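Local coordinates for vinylacetyl-CoA Delta-isomerase (Nitrosopumilus maritimus SCM1, PDB 6VJR), which probably acts as a 4-hydroxybutyryl-CoA dehydratase and vinylacetyl-CoA Delta-isomerase, and binds FAD, a [4Fe-4S] cluster and a ferric ion, at residues A[395-400]-A[416-421]; A[389-394]-A[408-413]; A[165-170]-A[199-204]; A[176-181]-A[267-272]. One frame throughout, in Å; residues are numbered along the deposited sequence. Where two conformers were deposited one is given.

How the interactions relate
The four interactions form two clusters on opposite sides of the chain's centre. Interactions 3 and 4 come first along the chain, their segments interleaved; their centres are 13 Å apart, and both use the sheet in which strands 169-173 and 177-188 are neighbours. Interactions 2 and 1 follow, also interleaved, with centres 7 Å apart, around the short helices 387-390, 394-397 and 402-409 and the start of helix 418-432. Arg421 NH1 lies 2.8 Å from Leu410 O, a probable hydrogen bond between interactions 1 and 2. Centres in different clusters are 50 to 57 Å apart. Interactions 1, 2 and 3 also touch the second subunit, so both clusters help build the tetramer.

Interaction 1. Residues A[395-400]-A[416-421]; sequences KDFRHP and VDVENR. With SO4 (sulfate ion), chain H.
Phe397 and Arg398 reach across to Val418 and Glu419 in the first turn of helix 418-432. Upstream, Lys395 NZ turns to a sulfate, probably from the crystallisation liquor, and bonds weakly to its O3 at 3.0 Å. Asp396 serves the second subunit, accepting from backbone nitrogens of its Phe22 and Gly23. Phe397 has CG anti to the backbone N (chi1 -174°), which presents the far end of the ring obliquely to the helix: CE1 is 4.0 Å from Val418 CG1, and CE2 is 4.0 Å from Glu419 CB. Arg398 bends at chi2 (-62°), one guanidinium face lying over Phe397 CD2 near its rim. Its NH2 makes a weak salt bridge of 3.4 Å to Glu419 OE1, which arrives at the guanidinium edge although the two group planes stand 86° apart. The stronger partners lie outside: Glu394 for Arg398 NH1 and Arg423 for Glu419 OE2. With an alanine replacing Glu419, Arg398 would probably lose this secondary charge partner and Arg423 its carboxylate mate. Charges thus alternate from Glu394 through Arg398 and Glu419 to Arg423, implying a shared ionic chain rather than one strong bridge, beside an apolar patch at Phe397.

Interaction 2. Residues A[389-394]-A[408-413]; sequences VTLPSE and KYLAGR
Leu410 is the residue of 408-413 that meets the other segment, packing on Leu391 and Pro392 just beyond helix 387-390. The second segment starts with the end of helix 402-409. There Lys408 sends NZ to Asp163 and Asp165 of the second subunit in salt bridges. Leu410 follows shortly after, the first residue to abandon helical backbone angles, and its CB points toward the 389-394 segment. CG stands anti to the carbonyl carbon (chi1 -60°), and of the two branches it is CD1 that does the touching. This methyl lies 3.8 Å from Leu391 CD1 and 4.3 Å from CD of the Pro392 ring, so one carbon is set against both neighbours. Leu391 answers with CG anti to its own backbone N (chi1 -169°), which brings its CD1 forward although its CB points neither toward nor away from 408-413. The backbones stay well apart, 9.1 Å between the CA atoms of Leu391 and Leu410. The touch is therefore made by leucine methyls and a proline ring carbon, and is purely apolar, between buried residues. Helix 418-432 touches both leucines: Met422 packs on Leu391 and Val418 on Leu410, and Arg426 donates to Leu391 O. The chain just after helices 387-390 and 402-409 is thereby packed against it, beside the FAD pocket to which Val389 belongs.

Interaction 3. Residues A[165-170]-A[199-204]; sequences DLFTRI and MPTIRL
Around Phe167 the backbone is extended as it runs into strand 169-173, whereas at Thr201 it bends (psi -3°) before Ile202 returns to an extended conformation. The two segments do not pair as strands: the CA atoms of Phe167 and Thr201 are 8.4 Å apart, and those of Phe167 and Ile202 9.6 Å. Side chains bridge that separation. Phe167 holds CG anti to the carbonyl carbon (chi1 -69°) and extends its ring toward the bend, where CE2 is the atom that meets both neighbours. Thr201 CG2 approaches the ring edge, near its plane, 3.7 Å from CE2. Ile202 CG2 reaches the same carbon obliquely at 3.9 Å. In both residues this methyl takes the crowded position between backbone N and carbonyl carbon, and each side chain crosses the phenyl at about a right angle. Within 165-170 a salt bridge ties the turn to the strand. Arg169 grips Asp165 side-on, NE at 2.8 Å and NH2 at 2.9 Å from the single acceptor OD1, which lies in the guanidinium plane, while OD2 forms a salt bridge with Lys408 of the second subunit. The Thr201 side chain is about 3 Å from the Met147 side chain, and that of Phe167 about 4 Å from the Lys151 side chain, both FAD-binding residues, consistent with a second-shell place beside the cofactor. The contact joins the entry to strand 169-173 with the loop between strands 195-198 and 213-218. Helix 278-292 packs on that loop through Leu281 and Ala278, while Val214 of strand 213-218 touches Pro200.

Interaction 4. Residues A[176-181]-A[267-272]; sequences KGVYVS and DKVFMH
Val178, on strand 177-188 of the seven-stranded sheet, packs on Val269 and His272, the residues that bracket a classic beta bulge: Phe270 and Met271 both face Val214 on the adjoining strand 213-218. Strand 269-272 is one of the two outermost strands of the four-stranded sheet within this chain, and it turns a corner at Phe270. With Val178 in one sheet and its partners on a strand of the other, the contact joins the two sheets of this region. Strand 262-265 helps close the interface, its Ile264 touching both valines. Val178 divides its methyls between two partners. CG1 is anti to the carbonyl carbon (chi1 -56°), and CG2 lies between the backbone N and the carbonyl carbon, which directs CG2 to Val269 CG2 at 4.0 Å and CG1 to His272 CE1 at 4.1 Å. The valines meet at a slant, whereas Val178 and His272 slide past one another in opposite directions, with CG1 approaching the imidazole neither face-on nor edge-on. Just before Val178, Gly177 has a backbone (phi 166°) at which a CB would press on the carbonyl O of Lys176. At the surface end of the other segment, Lys268 NZ forms a salt bridge of 2.7 Å with Asp267 OD2. Tyr125 and Trp266 also pack around His272, but its buried ND1, 4.2 Å from Val178 CG1, has no hydrogen-bonding partner in the model.

Interaction 1. Residues A[395-400]-A[416-421]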
# COMPACT_ATOMS: atom_id res chain seq x y z
N LYS A 395 -38.61 9.04 1.22
CA LYS A 395 -40.02 8.83 1.52
C LYS A 395 -40.28 8.76 3.03
O LYS A 395 -41.30 9.27 3.50
CB LYS A 395 -40.52 7.56 0.83
CG LYS A 395 -40.68 7.74 -0.67
CD LYS A 395 -41.19 6.49 -1.36
CE LYS A 395 -41.72 6.75 -2.73
NZ LYS A 395 -40.69 7.26 -3.61
N ASP A 396 -39.35 8.16 3.79
CA ASP A 396 -39.43 8.20 5.24
C ASP A 396 -39.18 9.60 5.80
O ASP A 396 -39.88 10.03 6.70
CB ASP A 396 -38.57 7.08 5.81
CG ASP A 396 -39.07 5.72 5.36
OD1 ASP A 396 -40.23 5.39 5.71
OD2 ASP A 396 -38.35 5.03 4.62
N PHE A 397 -38.19 10.32 5.27
CA PHE A 397 -37.91 11.69 5.70
C PHE A 397 -39.11 12.63 5.51
O PHE A 397 -39.30 13.57 6.28
CB PHE A 397 -36.70 12.20 4.90
CG PHE A 397 -36.22 13.55 5.36
CD1 PHE A 397 -35.74 13.70 6.65
CD2 PHE A 397 -36.23 14.65 4.52
CE1 PHE A 397 -35.29 14.94 7.08
CE2 PHE A 397 -35.82 15.90 4.98
CZ PHE A 397 -35.33 16.03 6.24
N ARG A 398 -39.93 12.38 4.48
CA ARG A 398 -41.06 13.23 4.13
C ARG A 398 -42.35 12.75 4.80
O ARG A 398 -43.38 13.42 4.73
CB ARG A 398 -41.29 13.29 2.62
CG ARG A 398 -40.11 13.79 1.83
CD ARG A 398 -39.69 15.16 2.12
NE ARG A 398 -38.71 15.50 1.07
CZ ARG A 398 -37.93 16.56 1.15
NH1 ARG A 398 -37.05 16.82 0.19
NH2 ARG A 398 -38.05 17.37 2.19
N HIS A 399 -42.26 11.61 5.51
CA HIS A 399 -43.44 10.98 6.09
C HIS A 399 -43.90 11.77 7.32
O HIS A 399 -43.09 12.22 8.10
CB HIS A 399 -43.10 9.54 6.47
CG HIS A 399 -44.28 8.73 6.89
ND1 HIS A 399 -44.77 8.76 8.18
CD2 HIS A 399 -45.08 7.91 6.20
CE1 HIS A 399 -45.85 7.99 8.23
NE2 HIS A 399 -46.04 7.44 7.05
N PRO A 400 -45.21 11.92 7.60
CA PRO A 400 -45.64 12.71 8.76
C PRO A 400 -45.21 12.18 10.14
O PRO A 400 -45.08 12.97 11.06
CB PRO A 400 -47.16 12.79 8.62
CG PRO A 400 -47.41 12.56 7.13
CD PRO A 400 -46.33 11.60 6.67
N VAL A 416 -27.01 22.86 11.47
CA VAL A 416 -26.97 22.14 10.21
C VAL A 416 -28.35 21.57 9.91
O VAL A 416 -28.97 20.88 10.70
CB VAL A 416 -25.93 21.01 10.22
CG1 VAL A 416 -26.05 20.13 8.97
CG2 VAL A 416 -24.55 21.60 10.43
N ASP A 417 -28.83 21.88 8.71
CA ASP A 417 -30.08 21.34 8.23
C ASP A 417 -29.95 19.85 7.95
O ASP A 417 -29.09 19.44 7.18
CB ASP A 417 -30.37 22.12 6.96
CG ASP A 417 -31.71 21.94 6.29
OD1 ASP A 417 -32.33 20.85 6.50
OD2 ASP A 417 -32.11 22.91 5.57
N VAL A 418 -30.80 19.04 8.59
CA VAL A 418 -30.72 17.60 8.46
C VAL A 418 -30.86 17.18 6.99
O VAL A 418 -30.17 16.28 6.55
CB VAL A 418 -31.71 16.87 9.39
CG1 VAL A 418 -31.84 15.39 9.06
CG2 VAL A 418 -31.29 17.05 10.83
N GLU A 419 -31.70 17.88 6.21
CA GLU A 419 -31.83 17.53 4.82
C GLU A 419 -30.48 17.66 4.09
O GLU A 419 -30.15 16.88 3.21
CB GLU A 419 -32.87 18.40 4.15
CG GLU A 419 -33.12 17.95 2.72
CD GLU A 419 -34.25 18.65 1.99
OE1 GLU A 419 -35.21 19.11 2.64
OE2 GLU A 419 -34.13 18.79 0.74
N ASN A 420 -29.70 18.70 4.44
CA ASN A 420 -28.40 18.86 3.81
C ASN A 420 -27.43 17.73 4.20
O ASN A 420 -26.67 17.24 3.35
CB ASN A 420 -27.77 20.21 4.12
CG ASN A 420 -28.51 21.37 3.51
OD1 ASN A 420 -29.23 21.23 2.51
ND2 ASN A 420 -28.25 22.54 4.04
N ARG A 421 -27.46 17.28 5.48
CA ARG A 421 -26.64 16.16 5.89
C ARG A 421 -27.03 14.89 5.13
O ARG A 421 -26.16 14.16 4.67
CB ARG A 421 -26.72 16.04 7.39
CG ARG A 421 -25.80 15.01 8.01
CD ARG A 421 -25.69 15.19 9.52
NE ARG A 421 -24.80 14.19 10.13
CZ ARG A 421 -25.15 13.09 10.79
NH1 ARG A 421 -26.43 12.84 11.05
NH2 ARG A 421 -24.21 12.21 11.12
S SO4 H . -40.33 3.07 -3.71
O1 SO4 H . -39.00 3.10 -3.17
O2 SO4 H . -40.40 2.04 -4.73
O3 SO4 H . -40.63 4.35 -4.31
O4 SO4 H . -41.29 2.78 -2.67

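Interaction 2. Residues A[389-394]-A[408-413]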
# COMPACT_ATOMS: atom_id res chain seq x y z
N VAL A 389 -24.43 4.23 4.67
CA VAL A 389 -25.10 3.05 4.20
C VAL A 389 -26.37 2.69 4.98
O VAL A 389 -27.02 1.76 4.57
CB VAL A 389 -24.15 1.84 4.13
CG1 VAL A 389 -23.09 2.04 3.05
CG2 VAL A 389 -23.54 1.46 5.48
N THR A 390 -26.69 3.36 6.08
CA THR A 390 -27.88 2.98 6.81
C THR A 390 -28.97 4.06 6.78
O THR A 390 -29.99 3.91 7.44
CB THR A 390 -27.55 2.64 8.26
OG1 THR A 390 -27.26 3.82 9.00
CG2 THR A 390 -26.44 1.62 8.45
N LEU A 391 -28.78 5.12 6.02
CA LEU A 391 -29.74 6.21 6.04
C LEU A 391 -31.12 5.77 5.51
O LEU A 391 -31.23 5.13 4.45
CB LEU A 391 -29.18 7.24 5.07
CG LEU A 391 -29.87 8.60 5.09
CD1 LEU A 391 -29.71 9.31 6.43
CD2 LEU A 391 -29.30 9.43 3.97
N PRO A 392 -32.22 6.11 6.21
CA PRO A 392 -33.56 5.86 5.68
C PRO A 392 -33.86 6.65 4.39
O PRO A 392 -33.17 7.64 4.08
CB PRO A 392 -34.48 6.25 6.81
CG PRO A 392 -33.60 6.07 8.06
CD PRO A 392 -32.24 6.56 7.61
N SER A 393 -34.87 6.17 3.66
CA SER A 393 -35.27 6.77 2.39
C SER A 393 -35.84 8.18 2.56
O SER A 393 -36.33 8.57 3.62
CB SER A 393 -36.32 5.90 1.72
OG SER A 393 -37.62 6.06 2.30
N GLU A 394 -35.80 8.93 1.46
CA GLU A 394 -36.47 10.22 1.42
C GLU A 394 -37.96 10.11 1.69
O GLU A 394 -38.54 10.98 2.33
CB GLU A 394 -36.23 10.90 0.07
CG GLU A 394 -36.87 12.28 0.01
CD GLU A 394 -36.66 13.07 -1.25
OE1 GLU A 394 -35.99 12.58 -2.18
OE2 GLU A 394 -37.14 14.23 -1.27
N LYS A 408 -35.23 15.13 13.99
CA LYS A 408 -34.74 15.22 15.35
C LYS A 408 -33.44 14.41 15.51
O LYS A 408 -32.41 14.92 15.95
CB LYS A 408 -35.84 14.73 16.28
CG LYS A 408 -35.42 14.56 17.74
CD LYS A 408 -36.55 14.05 18.60
CE LYS A 408 -36.09 13.69 19.98
NZ LYS A 408 -35.91 14.89 20.76
N TYR A 409 -33.49 13.14 15.13
CA TYR A 409 -32.45 12.20 15.51
C TYR A 409 -31.23 12.21 14.60
O TYR A 409 -30.17 11.78 15.05
CB TYR A 409 -33.03 10.80 15.69
CG TYR A 409 -33.68 10.69 17.06
CD1 TYR A 409 -32.93 10.79 18.21
CD2 TYR A 409 -35.05 10.56 17.20
CE1 TYR A 409 -33.51 10.70 19.46
CE2 TYR A 409 -35.65 10.47 18.45
CZ TYR A 409 -34.88 10.54 19.59
OH TYR A 409 -35.49 10.42 20.83
N LEU A 410 -31.35 12.68 13.35
CA LEU A 410 -30.20 12.68 12.44
C LEU A 410 -29.52 14.05 12.37
O LEU A 410 -28.79 14.37 11.43
CB LEU A 410 -30.62 12.15 11.09
CG LEU A 410 -31.17 10.72 11.11
CD1 LEU A 410 -31.32 10.27 9.68
CD2 LEU A 410 -30.29 9.74 11.90
N ALA A 411 -29.75 14.85 13.41
CA ALA A 411 -29.00 16.07 13.62
C ALA A 411 -27.49 15.81 13.59
O ALA A 411 -26.98 14.83 14.11
CB ALA A 411 -29.40 16.69 14.92
N GLY A 412 -26.76 16.74 13.02
CA GLY A 412 -25.33 16.84 13.21
C GLY A 412 -25.07 17.93 14.26
O GLY A 412 -25.77 18.06 15.28
N ARG A 413 -24.04 18.73 14.01
CA ARG A 413 -23.83 19.90 14.84
C ARG A 413 -24.99 20.89 14.71
O ARG A 413 -25.74 20.91 13.73
CB ARG A 413 -22.50 20.58 14.51
CG ARG A 413 -22.45 21.20 13.15
CD ARG A 413 -21.25 22.10 13.02
NE ARG A 413 -21.14 22.57 11.64
CZ ARG A 413 -21.72 23.63 11.13
NH1 ARG A 413 -21.51 23.95 9.86
NH2 ARG A 413 -22.50 24.38 11.87

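Interaction 3. Residues A[165-170]-A[199-204]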
# COMPACT_ATOMS: atom_id res chain seq x y z
N ASP A 165 -19.13 -13.96 -34.84
CA ASP A 165 -19.72 -12.66 -34.58
C ASP A 165 -19.28 -12.08 -33.23
O ASP A 165 -19.64 -10.96 -32.92
CB ASP A 165 -21.23 -12.73 -34.63
CG ASP A 165 -21.81 -13.09 -35.99
OD1 ASP A 165 -21.13 -12.80 -37.01
OD2 ASP A 165 -22.91 -13.67 -36.01
N LEU A 166 -18.51 -12.83 -32.40
CA LEU A 166 -18.15 -12.35 -31.07
C LEU A 166 -17.14 -11.20 -31.11
O LEU A 166 -16.94 -10.50 -30.10
CB LEU A 166 -17.70 -13.49 -30.17
CG LEU A 166 -18.79 -14.48 -29.77
CD1 LEU A 166 -18.29 -15.79 -29.15
CD2 LEU A 166 -19.71 -13.80 -28.78
N PHE A 167 -16.54 -11.01 -32.28
CA PHE A 167 -15.89 -9.76 -32.65
C PHE A 167 -16.55 -9.29 -33.94
O PHE A 167 -16.89 -10.11 -34.81
CB PHE A 167 -14.39 -9.96 -32.90
CG PHE A 167 -13.53 -10.28 -31.70
CD1 PHE A 167 -13.54 -11.56 -31.15
CD2 PHE A 167 -12.69 -9.34 -31.14
CE1 PHE A 167 -12.72 -11.88 -30.09
CE2 PHE A 167 -11.89 -9.65 -30.05
CZ PHE A 167 -11.88 -10.94 -29.56
N THR A 168 -16.68 -7.98 -34.08
CA THR A 168 -17.37 -7.36 -35.21
C THR A 168 -16.60 -7.56 -36.52
O THR A 168 -15.39 -7.35 -36.61
CB THR A 168 -17.59 -5.88 -34.88
OG1 THR A 168 -18.45 -5.78 -33.75
CG2 THR A 168 -18.25 -5.13 -36.02
N ARG A 169 -17.33 -7.98 -37.56
CA ARG A 169 -16.71 -8.33 -38.83
C ARG A 169 -17.54 -7.90 -40.03
O ARG A 169 -18.75 -7.67 -39.95
CB ARG A 169 -16.51 -9.84 -38.90
CG ARG A 169 -17.84 -10.59 -38.86
CD ARG A 169 -17.62 -12.08 -38.72
NE ARG A 169 -18.87 -12.86 -38.63
CZ ARG A 169 -19.32 -13.67 -39.58
NH1 ARG A 169 -18.53 -14.02 -40.54
NH2 ARG A 169 -20.51 -14.23 -39.50
N ILE A 170 -16.86 -7.81 -41.17
CA ILE A 170 -17.52 -7.65 -42.45
C ILE A 170 -18.12 -8.99 -42.86
O ILE A 170 -17.42 -10.00 -42.92
CB ILE A 170 -16.50 -7.20 -43.50
CG1 ILE A 170 -15.82 -5.89 -43.10
CG2 ILE A 170 -17.14 -7.09 -44.88
CD1 ILE A 170 -14.54 -5.61 -43.86
N MET A 199 -14.48 0.21 -34.33
CA MET A 199 -13.04 0.02 -34.47
C MET A 199 -12.66 -1.34 -33.91
O MET A 199 -13.24 -1.76 -32.92
CB MET A 199 -12.24 1.07 -33.68
CG MET A 199 -12.46 2.52 -34.08
SD MET A 199 -11.71 3.72 -32.95
CE MET A 199 -12.91 3.65 -31.60
N PRO A 200 -11.67 -2.03 -34.50
CA PRO A 200 -11.19 -3.31 -33.95
C PRO A 200 -10.55 -3.10 -32.59
O PRO A 200 -10.01 -2.03 -32.30
CB PRO A 200 -10.24 -3.83 -35.00
CG PRO A 200 -9.87 -2.60 -35.79
CD PRO A 200 -10.95 -1.60 -35.70
N THR A 201 -10.63 -4.12 -31.75
CA THR A 201 -10.20 -3.99 -30.36
C THR A 201 -8.88 -4.70 -30.00
O THR A 201 -8.45 -4.60 -28.84
CB THR A 201 -11.30 -4.50 -29.44
OG1 THR A 201 -11.00 -4.01 -28.12
CG2 THR A 201 -11.35 -6.01 -29.37
N ILE A 202 -8.27 -5.42 -30.94
CA ILE A 202 -7.15 -6.31 -30.66
C ILE A 202 -6.26 -6.32 -31.89
O ILE A 202 -6.73 -6.02 -32.99
CB ILE A 202 -7.73 -7.71 -30.34
CG1 ILE A 202 -6.72 -8.68 -29.89
CG2 ILE A 202 -8.52 -8.27 -31.52
CD1 ILE A 202 -7.35 -9.91 -29.24
N ARG A 203 -4.98 -6.64 -31.69
CA ARG A 203 -4.09 -6.98 -32.79
C ARG A 203 -4.78 -8.06 -33.63
O ARG A 203 -5.36 -9.02 -33.10
CB ARG A 203 -2.78 -7.54 -32.22
CG ARG A 203 -1.70 -7.85 -33.24
CD ARG A 203 -0.44 -8.33 -32.52
NE ARG A 203 0.49 -8.87 -33.53
CZ ARG A 203 0.44 -10.10 -34.07
NH1 ARG A 203 1.11 -10.33 -35.17
NH2 ARG A 203 -0.33 -11.06 -33.56
N LEU A 204 -4.64 -7.92 -34.94
CA LEU A 204 -5.24 -8.86 -35.89
C LEU A 204 -4.14 -9.51 -36.71
O LEU A 204 -3.21 -8.83 -37.11
CB LEU A 204 -6.22 -8.13 -36.81
CG LEU A 204 -7.43 -7.48 -36.14
CD1 LEU A 204 -8.27 -6.74 -37.19
CD2 LEU A 204 -8.29 -8.43 -35.33

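Interaction 4. Residues A[176-181]-A[267-272]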
# COMPACT_ATOMS: atom_id res chain seq x y z
N LYS A 176 -21.57 -0.30 -53.15
CA LYS A 176 -21.83 0.94 -52.42
C LYS A 176 -21.19 0.94 -51.02
O LYS A 176 -21.03 1.99 -50.39
CB LYS A 176 -23.35 1.10 -52.27
CG LYS A 176 -24.16 1.33 -53.56
CD LYS A 176 -23.73 2.60 -54.27
CE LYS A 176 -24.65 3.02 -55.37
NZ LYS A 176 -23.94 3.92 -56.27
N GLY A 177 -20.80 -0.23 -50.50
CA GLY A 177 -20.22 -0.29 -49.16
C GLY A 177 -20.16 -1.70 -48.60
O GLY A 177 -20.22 -2.67 -49.36
N VAL A 178 -19.97 -1.78 -47.28
CA VAL A 178 -19.83 -3.04 -46.56
C VAL A 178 -21.04 -3.25 -45.65
O VAL A 178 -21.75 -2.30 -45.27
CB VAL A 178 -18.52 -3.08 -45.76
CG1 VAL A 178 -17.30 -2.83 -46.64
CG2 VAL A 178 -18.55 -2.07 -44.63
N TYR A 179 -21.20 -4.51 -45.22
CA TYR A 179 -22.23 -4.88 -44.26
C TYR A 179 -21.52 -5.57 -43.11
O TYR A 179 -20.67 -6.43 -43.36
CB TYR A 179 -23.26 -5.83 -44.89
CG TYR A 179 -24.00 -5.17 -46.03
CD1 TYR A 179 -23.43 -5.14 -47.29
CD2 TYR A 179 -25.26 -4.60 -45.87
CE1 TYR A 179 -24.09 -4.56 -48.38
CE2 TYR A 179 -25.92 -4.00 -46.94
CZ TYR A 179 -25.33 -3.98 -48.20
OH TYR A 179 -25.96 -3.38 -49.24
N VAL A 180 -21.80 -5.11 -41.88
CA VAL A 180 -21.10 -5.64 -40.71
C VAL A 180 -22.09 -6.27 -39.76
O VAL A 180 -23.23 -5.83 -39.65
CB VAL A 180 -20.26 -4.59 -39.96
CG1 VAL A 180 -19.12 -4.03 -40.78
CG2 VAL A 180 -21.09 -3.46 -39.39
N SER A 181 -21.61 -7.31 -39.05
CA SER A 181 -22.34 -7.94 -37.98
C SER A 181 -21.40 -8.16 -36.80
O SER A 181 -20.19 -8.33 -36.96
CB SER A 181 -22.95 -9.27 -38.43
OG SER A 181 -23.92 -9.08 -39.45
N ASP A 267 -17.79 5.93 -48.13
CA ASP A 267 -17.27 7.19 -47.64
C ASP A 267 -17.13 7.22 -46.12
O ASP A 267 -16.51 8.13 -45.58
CB ASP A 267 -18.14 8.37 -48.04
CG ASP A 267 -19.61 8.22 -47.70
OD1 ASP A 267 -20.34 7.61 -48.48
OD2 ASP A 267 -20.01 8.71 -46.65
N LYS A 268 -17.73 6.26 -45.43
CA LYS A 268 -17.67 6.19 -43.98
C LYS A 268 -16.81 5.02 -43.52
O LYS A 268 -16.81 4.69 -42.34
CB LYS A 268 -19.08 6.13 -43.39
CG LYS A 268 -20.00 7.30 -43.66
CD LYS A 268 -19.62 8.57 -42.95
CE LYS A 268 -20.58 9.70 -43.12
NZ LYS A 268 -20.51 10.20 -44.47
N VAL A 269 -16.10 4.36 -44.47
CA VAL A 269 -15.22 3.24 -44.14
C VAL A 269 -13.77 3.75 -44.07
O VAL A 269 -13.25 4.30 -45.04
CB VAL A 269 -15.36 2.11 -45.17
CG1 VAL A 269 -14.28 1.05 -45.06
CG2 VAL A 269 -16.73 1.48 -45.13
N PHE A 270 -13.13 3.58 -42.91
CA PHE A 270 -11.81 4.13 -42.65
C PHE A 270 -10.72 3.05 -42.54
O PHE A 270 -9.55 3.37 -42.30
CB PHE A 270 -11.84 5.04 -41.43
CG PHE A 270 -12.95 6.08 -41.39
CD1 PHE A 270 -13.27 6.82 -42.53
CD2 PHE A 270 -13.68 6.32 -40.23
CE1 PHE A 270 -14.29 7.74 -42.51
CE2 PHE A 270 -14.68 7.27 -40.22
CZ PHE A 270 -14.98 7.98 -41.35
N MET A 271 -11.09 1.78 -42.67
CA MET A 271 -10.17 0.65 -42.73
C MET A 271 -10.99 -0.51 -43.29
O MET A 271 -12.11 -0.75 -42.84
CB MET A 271 -9.65 0.25 -41.34
CG MET A 271 -8.79 -1.06 -41.29
SD MET A 271 -8.48 -1.68 -39.64
CE MET A 271 -7.25 -0.47 -39.15
N HIS A 272 -10.40 -1.25 -44.22
CA HIS A 272 -11.09 -2.33 -44.89
C HIS A 272 -10.09 -3.43 -45.26
O HIS A 272 -9.62 -3.47 -46.39
CB HIS A 272 -11.83 -1.79 -46.12
CG HIS A 272 -12.51 -2.85 -46.94
ND1 HIS A 272 -13.25 -3.88 -46.41
CD2 HIS A 272 -12.52 -3.06 -48.26
CE1 HIS A 272 -13.72 -4.65 -47.38
NE2 HIS A 272 -13.27 -4.19 -48.50